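Local coordinates for protein ACDH-11, isoform b (Caenorhabditis elegans, PDB 4Y9J) that belongs to the acyl-CoA dehydrogenase family of flavoproteins and holds flavin-adenine dinucleotide in a pocket completed by a second subunit, at residues B[448-453]-B[523-528]. Numbering follows the deposited sequence.
Sequences TTNVLS and VARHIA. With FAD (flavin-adenine dinucleotide), chain E.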
loop_
_atom_site.group_PDB
_atom_site.type_symbol
_atom_site.label_atom_id
_atom_site.label_comp_id
_atom_site.label_asym_id
_atom_site.label_seq_id
_atom_site.Cartn_x
_atom_site.Cartn_y
_atom_site.Cartn_z
ATOM N N THR B 448 -2.658 30.876 -12.406
ATOM C CA THR B 448 -2.765 30.173 -13.691
ATOM C C THR B 448 -2.303 31.067 -14.825
ATOM O O THR B 448 -2.137 32.318 -14.684
ATOM C CB THR B 448 -4.195 29.688 -13.949
ATOM O OG1 THR B 448 -5.019 30.805 -14.300
ATOM C CG2 THR B 448 -4.737 28.950 -12.748
ATOM N N THR B 449 -2.129 30.470 -15.992
ATOM C CA THR B 449 -1.724 31.196 -17.203
ATOM C C THR B 449 -2.577 32.443 -17.472
ATOM O O THR B 449 -2.048 33.550 -17.619
ATOM C CB THR B 449 -1.758 30.282 -18.468
ATOM O OG1 THR B 449 -1.120 29.034 -18.161
ATOM C CG2 THR B 449 -1.027 30.993 -19.580
ATOM N N ASN B 450 -3.894 32.255 -17.402
ATOM C CA ASN B 450 -4.787 33.358 -17.654
ATOM C C ASN B 450 -4.800 34.433 -16.547
ATOM O O ASN B 450 -4.950 35.635 -16.806
ATOM C CB ASN B 450 -6.179 32.814 -17.970
ATOM C CG ASN B 450 -6.240 32.202 -19.390
ATOM O OD1 ASN B 450 -5.281 32.278 -20.149
ATOM N ND2 ASN B 450 -7.358 31.583 -19.730
ATOM N N VAL B 451 -4.721 33.977 -15.328
ATOM C CA VAL B 451 -4.780 34.881 -14.188
ATOM C C VAL B 451 -3.552 35.753 -14.226
ATOM O O VAL B 451 -3.639 36.933 -13.955
ATOM C CB VAL B 451 -4.935 34.082 -12.863
ATOM C CG1 VAL B 451 -4.592 34.905 -11.616
ATOM C CG2 VAL B 451 -6.345 33.486 -12.773
ATOM N N LEU B 452 -2.402 35.184 -14.557
ATOM C CA LEU B 452 -1.197 36.003 -14.721
ATOM C C LEU B 452 -1.238 36.887 -15.951
ATOM O O LEU B 452 -0.616 37.993 -15.977
ATOM C CB LEU B 452 0.070 35.165 -14.690
ATOM C CG LEU B 452 0.343 34.508 -13.327
ATOM C CD1 LEU B 452 1.685 33.794 -13.353
ATOM C CD2 LEU B 452 0.324 35.475 -12.165
ATOM N N SER B 453 -1.898 36.434 -17.005
ATOM C CA SER B 453 -2.101 37.308 -18.175
ATOM C C SER B 453 -2.922 38.550 -17.787
ATOM O O SER B 453 -2.667 39.635 -18.288
ATOM C CB SER B 453 -2.751 36.544 -19.339
ATOM O OG SER B 453 -1.931 35.495 -19.846
ATOM N N VAL B 523 -8.233 38.888 -24.852
ATOM C CA VAL B 523 -6.971 38.601 -25.536
ATOM C C VAL B 523 -5.783 38.724 -24.600
ATOM O O VAL B 523 -4.644 38.841 -25.037
ATOM C CB VAL B 523 -6.787 39.445 -26.810
ATOM C CG1 VAL B 523 -7.843 39.049 -27.855
ATOM C CG2 VAL B 523 -6.914 40.942 -26.540
ATOM N N ALA B 524 -6.021 38.675 -23.295
ATOM C CA ALA B 524 -4.905 38.935 -22.350
ATOM C C ALA B 524 -3.733 37.925 -22.553
ATOM O O ALA B 524 -2.570 38.289 -22.452
ATOM C CB ALA B 524 -5.419 38.899 -20.945
ATOM N N ARG B 525 -4.017 36.639 -22.857
ATOM C CA ARG B 525 -2.959 35.691 -23.027
ATOM C C ARG B 525 -2.134 35.948 -24.292
ATOM O O ARG B 525 -0.921 35.798 -24.307
ATOM C CB ARG B 525 -3.535 34.207 -22.997
ATOM C CG ARG B 525 -2.447 33.199 -23.120
ATOM C CD ARG B 525 -2.927 31.752 -23.324
ATOM N NE ARG B 525 -3.620 31.239 -22.183
ATOM C CZ ARG B 525 -3.663 29.932 -21.883
ATOM N NH1 ARG B 525 -3.037 29.026 -22.650
ATOM N NH2 ARG B 525 -4.323 29.562 -20.822
ATOM N N HIS B 526 -2.800 36.335 -25.376
ATOM C CA HIS B 526 -2.115 36.656 -26.614
ATOM C C HIS B 526 -1.179 37.869 -26.442
ATOM O O HIS B 526 -0.094 37.859 -26.933
ATOM C CB HIS B 526 -3.109 36.904 -27.730
ATOM C CG HIS B 526 -3.981 35.729 -28.042
ATOM N ND1 HIS B 526 -5.015 35.321 -27.221
ATOM C CD2 HIS B 526 -3.977 34.879 -29.087
ATOM C CE1 HIS B 526 -5.612 34.262 -27.761
ATOM N NE2 HIS B 526 -4.993 33.971 -28.886
ATOM N N ILE B 527 -1.637 38.892 -25.723
ATOM C CA ILE B 527 -0.822 40.066 -25.373
ATOM C C ILE B 527 0.391 39.607 -24.550
ATOM O O ILE B 527 1.533 39.895 -24.943
ATOM C CB ILE B 527 -1.651 41.122 -24.603
ATOM C CG1 ILE B 527 -2.728 41.688 -25.509
ATOM C CG2 ILE B 527 -0.743 42.222 -24.000
ATOM C CD1 ILE B 527 -3.748 42.604 -24.849
ATOM N N ALA B 528 0.172 38.843 -23.473
ATOM C CA ALA B 528 1.254 38.378 -22.640
ATOM C C ALA B 528 2.291 37.543 -23.406
ATOM O O ALA B 528 3.495 37.738 -23.228
ATOM C CB ALA B 528 0.739 37.665 -21.396
HETATM P PA FAD E . -9.764 28.702 -9.774
HETATM O O1A FAD E . -9.464 30.199 -9.706
HETATM O O2A FAD E . -11.091 28.211 -9.169
HETATM O O5B FAD E . -9.901 28.240 -11.316
HETATM C C5B FAD E . -8.813 28.475 -12.203
HETATM C C4B FAD E . -9.393 28.680 -13.574
HETATM O O4B FAD E . -10.262 29.826 -13.453
HETATM C C3B FAD E . -8.371 28.943 -14.634
HETATM O O3B FAD E . -8.905 28.703 -15.990
HETATM C C2B FAD E . -8.293 30.453 -14.517
HETATM O O2B FAD E . -7.729 31.050 -15.696
HETATM C C1B FAD E . -9.788 30.814 -14.344
HETATM N N9A FAD E . -9.967 32.184 -13.829
HETATM C C8A FAD E . -9.821 32.600 -12.531
HETATM N N7A FAD E . -10.004 33.951 -12.459
HETATM C C5A FAD E . -10.321 34.397 -13.715
HETATM C C6A FAD E . -10.639 35.692 -14.321
HETATM N N6A FAD E . -10.699 36.812 -13.545
HETATM N N1A FAD E . -10.880 35.705 -15.655
HETATM C C2A FAD E . -10.799 34.604 -16.412
HETATM N N3A FAD E . -10.523 33.391 -15.932
HETATM C C4A FAD E . -10.283 33.239 -14.609
HETATM N N1 FAD E . -2.083 27.729 -2.533
HETATM C C2 FAD E . -1.589 28.235 -1.363
HETATM O O2 FAD E . -2.040 29.348 -0.984
HETATM N N3 FAD E . -0.622 27.707 -0.692
HETATM C C4 FAD E . -0.022 26.575 -0.976
HETATM O O4 FAD E . 0.862 26.120 -0.285
HETATM C C4X FAD E . -0.513 25.921 -2.242
HETATM N N5 FAD E . -0.013 24.642 -2.539
HETATM C C5X FAD E . -0.571 24.120 -3.739
HETATM C C6 FAD E . -0.040 22.850 -4.115
HETATM C C7 FAD E . -0.519 22.256 -5.331
HETATM C C7M FAD E . 0.108 20.948 -5.690
HETATM C C8 FAD E . -1.571 22.927 -6.067
HETATM C C8M FAD E . -2.114 22.282 -7.352
HETATM C C9 FAD E . -2.097 24.162 -5.705
HETATM C C9A FAD E . -1.625 24.782 -4.502
HETATM N N10 FAD E . -2.161 25.976 -4.108
HETATM C C10 FAD E . -1.618 26.546 -2.929
HETATM C "C1'" FAD E . -3.252 26.577 -4.787
HETATM C "C2'" FAD E . -3.025 27.347 -6.094
HETATM O "O2'" FAD E . -2.465 28.628 -5.880
HETATM C "C3'" FAD E . -4.369 27.483 -6.803
HETATM O "O3'" FAD E . -4.725 26.169 -7.155
HETATM C "C4'" FAD E . -4.268 28.398 -8.009
HETATM O "O4'" FAD E . -3.916 29.731 -7.632
HETATM C "C5'" FAD E . -5.571 28.384 -8.817
HETATM O "O5'" FAD E . -6.699 28.827 -7.955
HETATM P P FAD E . -7.961 27.764 -7.758
HETATM O O1P FAD E . -7.384 26.440 -7.449
HETATM O O2P FAD E . -8.951 28.424 -6.833
HETATM O O3P FAD E . -8.603 27.742 -9.264
#
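Arg525 reaches from the first turn of helix 524-545 to Asn450 in the first turn of helix 449-461, joining two helices of the acyl-CoA dehydrogenase fold, the former in the ACDH-11 C-terminal domain-like region and the latter in the family's C-terminal domain. The short helical segments cross at 75°, with axes 8.8 Å apart.

The polar link is a side-on grip in which two guanidinium nitrogens share one oxygen: Arg525 NE lies 2.8 Å and Arg525 NH2 3.0 Å from Asn450 OD1. The oxygen sits in the guanidinium plane, and the amide is turned 66° against that plane; NE is tilted only slightly from the carbonyl plane, whereas NH2 stands well above it. An arginine suits this place because its long chain, bent at chi3 (-66°), brings a flat donor edge to the neighbouring helix. Asparagine suits the other side, its amide offering OD1 as acceptor and ND2 as donor to Thr357 of the second subunit. NH2 also forms a salt bridge with Glu416 of that subunit.

Thr449 serves two surroundings: its methyl CG2 stands 3.6 Å above the centre of the guanidinium, while its hydroxyl bonds to Glu419 of the second subunit.

The small Ser453, Ala524 and Ala528 let the backbones come close. Ser453 CB packs on Ala524, and its OG touches Ala528 CB and lies 3.3 Å from Arg525 CA.

Beside the cofactor's adenosine end, Thr448 caps helix 449-461 through a weak bond from Val451 N, and its OG1 shares a hydrogen bond of 3.1 Å with the ribose hydroxyl O2B of flavin-adenine dinucleotide. Val451 CG2 meets the adenine at C8A.

Buried at the crossing, Ser453 OG donates to Thr449 O (3.0 Å), meeting that carbonyl from the face opposite Ser453 N.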